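Local atomic coordinates of taurocyamine kinase (Schistosoma mansoni, PDB entry 4WOD), a protein that catalyses the reversible, magnesium-dependent transfer of phosphate between ATP and the guanidino compound taurocyamine, the reaction of a phosphagen kinase. Residues C297-T307 with Y319-L327; P460-F470 with L693-E701. The protein carries 4 engineered substitutions. One frame throughout, in Å; residues are numbered along the deposited sequence.

Contact 1 of 2, residues C297-T307 with Y319-L327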
loop_
_atom_site.group_PDB
_atom_site.type_symbol
_atom_site.label_atom_id
_atom_site.label_comp_id
_atom_site.label_asym_id
_atom_site.label_seq_id
_atom_site.Cartn_x
_atom_site.Cartn_y
_atom_site.Cartn_z
ATOM N N CYS A 297 -5.991 -5.077 -5.737
ATOM C CA CYS A 297 -5.575 -5.567 -7.065
ATOM C C CYS A 297 -4.575 -6.718 -6.985
ATOM O O CYS A 297 -4.798 -7.791 -7.561
ATOM C CB CYS A 297 -4.972 -4.435 -7.909
ATOM S SG CYS A 297 -6.094 -3.086 -8.346
ATOM N N GLU A 298 -3.461 -6.495 -6.288
ATOM C CA GLU A 298 -2.451 -7.524 -6.128
ATOM C C GLU A 298 -3.039 -8.837 -5.597
ATOM O O GLU A 298 -2.620 -9.918 -6.009
ATOM C CB GLU A 298 -1.338 -7.039 -5.198
ATOM C CG GLU A 298 -0.499 -8.174 -4.632
ATOM C CD GLU A 298 0.641 -7.683 -3.763
ATOM O OE1 GLU A 298 0.428 -6.706 -3.001
ATOM O OE2 GLU A 298 1.745 -8.277 -3.842
ATOM N N LYS A 299 -4.031 -8.743 -4.720
ATOM C CA LYS A 299 -4.604 -9.940 -4.134
ATOM C C LYS A 299 -5.456 -10.686 -5.168
ATOM O O LYS A 299 -5.691 -11.887 -5.047
ATOM C CB LYS A 299 -5.427 -9.593 -2.891
ATOM C CG LYS A 299 -6.087 -10.800 -2.255
ATOM C CD LYS A 299 -6.094 -10.704 -0.741
ATOM C CE LYS A 299 -6.467 -12.040 -0.130
ATOM N NZ LYS A 299 -5.561 -13.122 -0.608
ATOM N N HIS A 300 -5.909 -9.971 -6.191
ATOM C CA HIS A 300 -6.617 -10.598 -7.302
ATOM C C HIS A 300 -5.703 -10.899 -8.500
ATOM O O HIS A 300 -6.181 -11.217 -9.589
ATOM C CB HIS A 300 -7.788 -9.719 -7.726
ATOM C CG HIS A 300 -8.885 -9.666 -6.710
ATOM N ND1 HIS A 300 -8.924 -8.723 -5.702
ATOM C CD2 HIS A 300 -9.967 -10.460 -6.525
ATOM C CE1 HIS A 300 -9.994 -8.931 -4.952
ATOM N NE2 HIS A 300 -10.641 -9.980 -5.429
ATOM N N GLY A 301 -4.389 -10.812 -8.287
ATOM C CA GLY A 301 -3.423 -11.159 -9.323
ATOM C C GLY A 301 -3.293 -10.077 -10.377
ATOM O O GLY A 301 -2.911 -10.343 -11.512
ATOM N N ILE A 302 -3.616 -8.845 -9.993
ATOM C CA ILE A 302 -3.682 -7.743 -10.927
ATOM C C ILE A 302 -2.725 -6.612 -10.525
ATOM O O ILE A 302 -2.569 -6.299 -9.335
ATOM C CB ILE A 302 -5.132 -7.192 -11.043
ATOM C CG1 ILE A 302 -6.055 -8.248 -11.663
ATOM C CG2 ILE A 302 -5.191 -5.936 -11.926
ATOM C CD1 ILE A 302 -5.636 -8.679 -13.067
ATOM N N GLN A 303 -2.081 -6.030 -11.533
ATOM C CA GLN A 303 -1.248 -4.839 -11.373
ATOM C C GLN A 303 -1.921 -3.629 -12.031
ATOM O O GLN A 303 -2.181 -3.647 -13.228
ATOM C CB GLN A 303 0.128 -5.088 -12.000
ATOM C CG GLN A 303 0.959 -3.822 -12.229
ATOM C CD GLN A 303 1.788 -3.450 -11.020
ATOM O OE1 GLN A 303 1.532 -3.920 -9.910
ATOM N NE2 GLN A 303 2.795 -2.606 -11.227
ATOM N N PRO A 304 -2.217 -2.576 -11.251
ATOM C CA PRO A 304 -2.825 -1.372 -11.830
ATOM C C PRO A 304 -1.803 -0.297 -12.237
ATOM O O PRO A 304 -0.764 -0.132 -11.607
ATOM C CB PRO A 304 -3.714 -0.865 -10.694
ATOM C CG PRO A 304 -2.950 -1.245 -9.453
ATOM C CD PRO A 304 -2.171 -2.511 -9.777
ATOM N N ARG A 305 -2.092 0.419 -13.311
ATOM C CA ARG A 305 -1.275 1.560 -13.689
ATOM C C ARG A 305 -2.176 2.722 -14.049
ATOM O O ARG A 305 -3.172 2.561 -14.771
ATOM C CB ARG A 305 -0.335 1.215 -14.850
ATOM C CG ARG A 305 0.749 0.190 -14.519
ATOM C CD ARG A 305 1.180 -0.598 -15.759
ATOM N NE ARG A 305 2.330 -1.481 -15.525
ATOM C CZ ARG A 305 2.310 -2.798 -15.747
ATOM N NH1 ARG A 305 1.193 -3.378 -16.177
ATOM N NH2 ARG A 305 3.387 -3.546 -15.519
ATOM N N GLY A 306 -1.829 3.893 -13.524
ATOM C CA GLY A 306 -2.581 5.103 -13.779
ATOM C C GLY A 306 -2.531 5.472 -15.246
ATOM O O GLY A 306 -1.657 5.012 -15.985
ATOM N N THR A 307 -3.493 6.280 -15.680
ATOM C CA THR A 307 -3.519 6.752 -17.056
ATOM C C THR A 307 -3.657 8.269 -17.066
ATOM O O THR A 307 -4.357 8.829 -17.915
ATOM C CB THR A 307 -4.682 6.123 -17.885
ATOM O OG1 THR A 307 -5.939 6.368 -17.242
ATOM C CG2 THR A 307 -4.484 4.621 -18.063
ATOM N N TYR A 319 -8.105 3.273 -15.304
ATOM C CA TYR A 319 -6.847 2.593 -15.017
ATOM C C TYR A 319 -6.557 1.482 -15.989
ATOM O O TYR A 319 -7.473 0.878 -16.546
ATOM C CB TYR A 319 -6.850 2.015 -13.603
ATOM C CG TYR A 319 -6.713 3.081 -12.557
ATOM C CD1 TYR A 319 -5.485 3.311 -11.931
ATOM C CD2 TYR A 319 -7.794 3.886 -12.218
ATOM C CE1 TYR A 319 -5.348 4.300 -10.982
ATOM C CE2 TYR A 319 -7.668 4.880 -11.283
ATOM C CZ TYR A 319 -6.449 5.079 -10.654
ATOM O OH TYR A 319 -6.332 6.073 -9.709
ATOM N N ASP A 320 -5.267 1.223 -16.175
ATOM C CA ASP A 320 -4.804 0.025 -16.859
ATOM C C ASP A 320 -4.670 -1.084 -15.819
ATOM O O ASP A 320 -3.972 -0.929 -14.812
ATOM C CB ASP A 320 -3.472 0.292 -17.568
ATOM C CG ASP A 320 -3.006 -0.887 -18.412
ATOM O OD1 ASP A 320 -2.447 -1.845 -17.838
ATOM O OD2 ASP A 320 -3.178 -0.850 -19.654
ATOM N N LEU A 321 -5.369 -2.188 -16.052
ATOM C CA LEU A 321 -5.348 -3.347 -15.169
ATOM C C LEU A 321 -4.802 -4.526 -15.945
ATOM O O LEU A 321 -5.383 -4.882 -16.958
ATOM C CB LEU A 321 -6.755 -3.684 -14.660
ATOM C CG LEU A 321 -7.508 -2.555 -13.953
ATOM C CD1 LEU A 321 -8.916 -3.008 -13.640
ATOM C CD2 LEU A 321 -6.767 -2.168 -12.677
ATOM N N SER A 322 -3.712 -5.127 -15.479
ATOM C CA SER A 322 -3.114 -6.286 -16.173
ATOM C C SER A 322 -2.733 -7.438 -15.222
ATOM O O SER A 322 -2.645 -7.245 -14.019
ATOM C CB SER A 322 -1.876 -5.842 -16.962
ATOM O OG SER A 322 -0.913 -5.244 -16.118
ATOM N N ASN A 323 -2.519 -8.639 -15.771
ATOM C CA ASN A 323 -1.936 -9.722 -14.997
ATOM C C ASN A 323 -0.644 -9.264 -14.337
ATOM O O ASN A 323 0.191 -8.636 -14.981
ATOM C CB ASN A 323 -1.659 -10.956 -15.882
ATOM C CG ASN A 323 -0.884 -10.623 -17.161
ATOM O OD1 ASN A 323 -1.395 -9.948 -18.062
ATOM N ND2 ASN A 323 0.350 -11.145 -17.263
ATOM N N LYS A 324 -0.476 -9.556 -13.050
ATOM C CA LYS A 324 0.767 -9.161 -12.387
ATOM C C LYS A 324 1.903 -10.139 -12.685
ATOM O O LYS A 324 3.067 -9.808 -12.504
ATOM C CB LYS A 324 0.567 -9.044 -10.874
ATOM C CG LYS A 324 0.369 -10.386 -10.151
ATOM C CD LYS A 324 0.150 -10.202 -8.646
ATOM C CE LYS A 324 0.029 -11.558 -7.932
ATOM N NZ LYS A 324 -0.340 -11.403 -6.487
ATOM N N ARG A 325 1.578 -11.340 -13.153
ATOM C CA ARG A 325 2.614 -12.355 -13.311
ATOM C C ARG A 325 3.104 -12.480 -14.738
ATOM O O ARG A 325 2.336 -12.322 -15.677
ATOM C CB ARG A 325 2.120 -13.721 -12.816
ATOM C CG ARG A 325 2.025 -13.819 -11.320
ATOM C CD ARG A 325 1.644 -15.236 -10.889
ATOM N NE ARG A 325 1.089 -15.295 -9.538
ATOM C CZ ARG A 325 1.812 -15.153 -8.430
ATOM N NH1 ARG A 325 3.121 -14.918 -8.518
ATOM N NH2 ARG A 325 1.229 -15.235 -7.237
ATOM N N ARG A 326 4.395 -12.758 -14.892
ATOM C CA ARG A 326 4.980 -13.027 -16.210
ATOM C C ARG A 326 5.734 -14.355 -16.228
ATOM O O ARG A 326 5.753 -15.068 -17.234
ATOM C CB ARG A 326 5.964 -11.919 -16.619
ATOM C CG ARG A 326 5.426 -10.506 -16.602
ATOM C CD ARG A 326 4.696 -10.143 -17.888
ATOM N NE ARG A 326 4.295 -8.740 -17.857
ATOM C CZ ARG A 326 3.302 -8.256 -17.116
ATOM N NH1 ARG A 326 2.571 -9.066 -16.337
ATOM N NH2 ARG A 326 3.046 -6.953 -17.145
ATOM N N LEU A 327 6.397 -14.649 -15.118
ATOM C CA LEU A 327 7.336 -15.754 -15.059
ATOM C C LEU A 327 6.825 -16.877 -14.165
ATOM O O LEU A 327 6.297 -16.629 -13.081
ATOM C CB LEU A 327 8.695 -15.255 -14.563
ATOM C CG LEU A 327 9.836 -16.265 -14.455
ATOM C CD1 LEU A 327 10.333 -16.657 -15.836
ATOM C CD2 LEU A 327 10.969 -15.697 -13.628
HETATM O O HOH W 1 2.517 -9.944 -5.832
HETATM O O HOH W 2 -2.958 -13.251 -6.290
HETATM O O HOH W 3 -1.427 -2.387 -15.687
HETATM O O HOH W 4 1.739 -5.830 -15.389
#

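Contact 2 of 2, residues P460-F470 with L693-E701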
loop_
_atom_site.group_PDB
_atom_site.type_symbol
_atom_site.label_atom_id
_atom_site.label_comp_id
_atom_site.label_asym_id
_atom_site.label_seq_id
_atom_site.Cartn_x
_atom_site.Cartn_y
_atom_site.Cartn_z
ATOM N N PRO A 460 -17.310 12.607 34.272
ATOM C CA PRO A 460 -15.857 12.700 34.408
ATOM C C PRO A 460 -15.463 12.932 35.863
ATOM O O PRO A 460 -15.868 13.927 36.456
ATOM C CB PRO A 460 -15.494 13.902 33.517
ATOM C CG PRO A 460 -16.793 14.343 32.849
ATOM C CD PRO A 460 -17.771 13.233 33.024
ATOM N N THR A 461 -14.724 11.992 36.438
ATOM C CA THR A 461 -14.312 12.084 37.837
ATOM C C THR A 461 -12.787 12.070 37.879
ATOM O O THR A 461 -12.174 11.016 38.013
ATOM C CB THR A 461 -14.889 10.928 38.682
ATOM O OG1 THR A 461 -16.313 10.876 38.523
ATOM C CG2 THR A 461 -14.554 11.102 40.157
ATOM N N PHE A 462 -12.197 13.256 37.731
ATOM C CA PHE A 462 -10.746 13.427 37.657
ATOM C C PHE A 462 -10.113 13.444 39.047
ATOM O O PHE A 462 -8.951 13.070 39.216
ATOM C CB PHE A 462 -10.402 14.724 36.920
ATOM C CG PHE A 462 -10.887 14.772 35.491
ATOM C CD1 PHE A 462 -10.681 13.702 34.635
ATOM C CD2 PHE A 462 -11.527 15.899 35.006
ATOM C CE1 PHE A 462 -11.119 13.751 33.313
ATOM C CE2 PHE A 462 -11.961 15.965 33.678
ATOM C CZ PHE A 462 -11.760 14.892 32.837
ATOM N N GLY A 463 -10.881 13.903 40.034
ATOM C CA GLY A 463 -10.414 13.955 41.411
ATOM C C GLY A 463 -9.917 15.337 41.787
ATOM O O GLY A 463 -9.890 16.245 40.961
ATOM N N ASP A 464 -9.527 15.493 43.048
ATOM C CA ASP A 464 -8.924 16.729 43.541
ATOM C C ASP A 464 -7.455 16.748 43.152
ATOM O O ASP A 464 -6.649 16.007 43.717
ATOM C CB ASP A 464 -9.083 16.834 45.068
ATOM C CG ASP A 464 -8.596 18.163 45.631
ATOM O OD1 ASP A 464 -7.653 18.771 45.078
ATOM O OD2 ASP A 464 -9.163 18.598 46.651
ATOM N N LEU A 465 -7.103 17.616 42.210
ATOM C CA LEU A 465 -5.773 17.580 41.618
ATOM C C LEU A 465 -4.685 18.040 42.586
ATOM O O LEU A 465 -3.501 17.954 42.272
ATOM C CB LEU A 465 -5.727 18.431 40.350
ATOM C CG LEU A 465 -6.595 17.996 39.168
ATOM C CD1 LEU A 465 -6.157 18.769 37.978
ATOM C CD2 LEU A 465 -6.481 16.498 38.906
ATOM N N SER A 466 -5.083 18.525 43.761
ATOM C CA SER A 466 -4.110 18.909 44.784
ATOM C C SER A 466 -3.985 17.844 45.874
ATOM O O SER A 466 -3.050 17.870 46.679
ATOM C CB SER A 466 -4.489 20.253 45.407
ATOM O OG SER A 466 -5.711 20.154 46.112
ATOM N N LYS A 467 -4.928 16.910 45.906
ATOM C CA LYS A 467 -4.881 15.841 46.893
ATOM C C LYS A 467 -5.151 14.503 46.210
ATOM O O LYS A 467 -6.162 13.847 46.461
ATOM C CB LYS A 467 -5.884 16.101 48.024
ATOM C CG LYS A 467 -5.417 15.590 49.392
ATOM C CD LYS A 467 -6.362 15.990 50.525
ATOM C CE LYS A 467 -6.000 15.258 51.824
ATOM N NZ LYS A 467 -6.760 15.743 53.025
ATOM N N LEU A 468 -4.235 14.109 45.334
ATOM C CA LEU A 468 -4.360 12.865 44.583
ATOM C C LEU A 468 -3.912 11.654 45.412
ATOM O O LEU A 468 -3.084 11.783 46.309
ATOM C CB LEU A 468 -3.547 12.960 43.291
ATOM C CG LEU A 468 -4.024 13.975 42.245
ATOM C CD1 LEU A 468 -2.909 14.277 41.275
ATOM C CD2 LEU A 468 -5.268 13.455 41.509
ATOM N N PRO A 469 -4.457 10.466 45.119
ATOM C CA PRO A 469 -4.054 9.293 45.903
ATOM C C PRO A 469 -2.834 8.588 45.316
ATOM O O PRO A 469 -2.719 7.366 45.421
ATOM C CB PRO A 469 -5.284 8.393 45.828
ATOM C CG PRO A 469 -5.827 8.675 44.460
ATOM C CD PRO A 469 -5.568 10.152 44.203
ATOM N N PHE A 470 -1.950 9.350 44.684
ATOM C CA PHE A 470 -0.688 8.815 44.192
ATOM C C PHE A 470 0.269 9.986 44.046
ATOM O O PHE A 470 -0.161 11.133 43.960
ATOM C CB PHE A 470 -0.867 8.063 42.865
ATOM C CG PHE A 470 -1.761 8.771 41.868
ATOM C CD1 PHE A 470 -3.070 8.357 41.677
ATOM C CD2 PHE A 470 -1.292 9.839 41.126
ATOM C CE1 PHE A 470 -3.905 9.003 40.772
ATOM C CE2 PHE A 470 -2.121 10.488 40.206
ATOM C CZ PHE A 470 -3.428 10.067 40.033
ATOM N N LEU A 693 -14.941 2.374 35.199
ATOM C CA LEU A 693 -14.188 2.914 36.318
ATOM C C LEU A 693 -13.953 4.408 36.079
ATOM O O LEU A 693 -14.145 4.894 34.962
ATOM C CB LEU A 693 -12.865 2.153 36.492
ATOM C CG LEU A 693 -11.661 2.496 35.600
ATOM C CD1 LEU A 693 -10.441 1.670 36.021
ATOM C CD2 LEU A 693 -11.929 2.305 34.113
ATOM N N THR A 694 -13.562 5.151 37.110
ATOM C CA THR A 694 -13.307 6.575 36.899
ATOM C C THR A 694 -11.864 6.800 36.440
ATOM O O THR A 694 -11.039 5.882 36.469
ATOM C CB THR A 694 -13.576 7.411 38.165
ATOM O OG1 THR A 694 -12.645 7.035 39.179
ATOM C CG2 THR A 694 -15.016 7.212 38.665
ATOM N N GLU A 695 -11.571 8.026 36.016
ATOM C CA GLU A 695 -10.230 8.397 35.579
ATOM C C GLU A 695 -9.258 8.231 36.746
ATOM O O GLU A 695 -8.182 7.642 36.618
ATOM C CB GLU A 695 -10.214 9.839 35.048
ATOM C CG GLU A 695 -10.877 10.044 33.668
ATOM C CD GLU A 695 -12.404 10.133 33.698
ATOM O OE1 GLU A 695 -12.996 10.068 34.789
ATOM O OE2 GLU A 695 -13.018 10.274 32.617
ATOM N N LEU A 696 -9.669 8.740 37.899
ATOM C CA LEU A 696 -8.893 8.603 39.126
ATOM C C LEU A 696 -8.580 7.133 39.441
ATOM O O LEU A 696 -7.436 6.782 39.742
ATOM C CB LEU A 696 -9.648 9.256 40.286
ATOM C CG LEU A 696 -8.843 9.577 41.542
ATOM C CD1 LEU A 696 -7.657 10.472 41.203
ATOM C CD2 LEU A 696 -9.751 10.246 42.553
ATOM N N GLN A 697 -9.587 6.269 39.350
ATOM C CA GLN A 697 -9.360 4.857 39.610
ATOM C C GLN A 697 -8.424 4.261 38.562
ATOM O O GLN A 697 -7.550 3.455 38.897
ATOM C CB GLN A 697 -10.690 4.086 39.661
ATOM C CG GLN A 697 -11.580 4.510 40.822
ATOM C CD GLN A 697 -13.005 3.978 40.732
ATOM O OE1 GLN A 697 -13.584 3.849 39.644
ATOM N NE2 GLN A 697 -13.577 3.662 41.887
ATOM N N ALA A 698 -8.596 4.653 37.302
ATOM C CA ALA A 698 -7.730 4.157 36.230
ATOM C C ALA A 698 -6.266 4.439 36.546
ATOM O O ALA A 698 -5.415 3.559 36.465
ATOM C CB ALA A 698 -8.117 4.783 34.884
ATOM N N ALA A 699 -5.976 5.682 36.904
ATOM C CA ALA A 699 -4.603 6.058 37.204
ATOM C C ALA A 699 -4.129 5.396 38.508
ATOM O O ALA A 699 -2.958 5.042 38.635
ATOM C CB ALA A 699 -4.472 7.576 37.282
ATOM N N HIS A 700 -5.036 5.221 39.465
ATOM C CA HIS A 700 -4.660 4.613 40.741
ATOM C C HIS A 700 -4.400 3.115 40.591
ATOM O O HIS A 700 -3.496 2.579 41.231
ATOM C CB HIS A 700 -5.728 4.847 41.801
ATOM C CG HIS A 700 -5.275 4.520 43.189
ATOM N ND1 HIS A 700 -6.094 3.918 44.120
ATOM C CD2 HIS A 700 -4.084 4.708 43.804
ATOM C CE1 HIS A 700 -5.432 3.764 45.252
ATOM N NE2 HIS A 700 -4.208 4.232 45.085
ATOM N N GLU A 701 -5.183 2.450 39.740
ATOM C CA GLU A 701 -4.952 1.042 39.464
ATOM C C GLU A 701 -3.544 0.839 38.909
ATOM O O GLU A 701 -2.826 -0.058 39.367
ATOM C CB GLU A 701 -6.001 0.473 38.500
ATOM C CG GLU A 701 -7.321 0.180 39.190
ATOM C CD GLU A 701 -8.254 -0.683 38.368
ATOM O OE1 GLU A 701 -7.788 -1.360 37.422
ATOM O OE2 GLU A 701 -9.462 -0.688 38.680
#

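Contact 1 of 2, residues C297-T307 with Y319-L327
K324 lies lengthwise along the turn at G301 and reaches the end of the preceding helix. With chi1 at 71°, CG stands between its backbone N and carbonyl carbon; the rest is extended. CB and then CG pass G301 O, CG at 3.6 Å; CD and CE run beside G301 CA, CE at 3.7 Å; and NZ donates to E298 O over 2.8 Å. G301 N binds E298 O from the opposite face of that carbonyl. G301 is the C-prime residue of a Schellman motif, and its positive phi suits glycine. A lysine ammonium is apt beside carbonyls at a helix C-terminus, where it probably offsets the helix dipole. K324 N also holds G301 O, at 3.0 Å.

Past the turn, Q303 with S322 and R305 with D320 are antiparallel hydrogen-bonded pairs. P304, lacking an N-H, fits the non-hydrogen-bonded place opposite L321, where P304 CB meets L321 CD2 at 3.9 Å. On the other side of the sheet, Q303 CG covers one face of the R305 guanidinium, 3.9 Å above its plane, while D320 forms a salt bridge with R277. R326 NH2 comes 3.8 Å from R305 NH2, a pair of like charges whose guanidinium planes are 60° apart. This is an edge beta hairpin of the phosphagen kinase catalytic domain; R305, G306 and T307 belong to a predicted ATP-binding site, consistent with such a gathering of arginines.

Contact 2 of 2, residues P460-F470 with L693-E701
L696 sends its side chain from the first turn of helix 695-715 into the loop 460-470, and the tightest packing gathers round it. With CG anti to the backbone N (chi1 -163°), CD1 comes within 3.5 Å of F462 O and 3.7 Å of P469 CD, and also meets L468 CD2. CD2 lies 3.9 Å from G463 CA, a close approach suited to a residue without a side chain. F470 CE1 packs on A699 CB at 3.8 Å, where the small methyl admits a bulky ring.

Polar bonds fasten the start of the helix. The E695 chain bends at chi2, and T461 N donates to E695 OE1 over 3.1 Å, coming from above the carboxylate plane. E695 CG touches the edge of the F462 ring. L696 N makes a weak bond to T461 O. T694, whose CG2 meets T461 CB, forms a capping box with Q697: T694 OG1 accepts from Q697 N, and Q697 OE1 from T694 N.

The solvent side is looser. The type I turn D464-K467, held by an Asx turn at D464, stands off the helix, and exposed P469 lays CB over one face of the H700 ring, its carbonyl O beside H700 CD2.

Helix 599-614 borders the contact: F462 rests on I607 and N611, Y603 meets F470 edge-to-face and bonds F462 O, and Y627 of strand 626-627 touches P460 and E695.

Overall arrangement
Contacts 1 and 2 share no elements and stand about 55 Å apart, centre to centre, in the first and second halves of this duplicated kinase. Contact 1 is largely buried and joins neighbouring strands of one sheet, so regular backbone bonding dominates, supplemented by arginines, an aspartate and waters toward the predicted ATP site. Contact 2 lies at the surface, far from the chain's centre, and brings together an irregular loop and a helix separated by more than 200 residues. There, leucine, proline and phenylalanine packing prevails, with one backbone-to-carboxylate bond and one weak backbone bond. Helix ends matter in both: a C-terminus in 297-307, an N-terminus in 693-701.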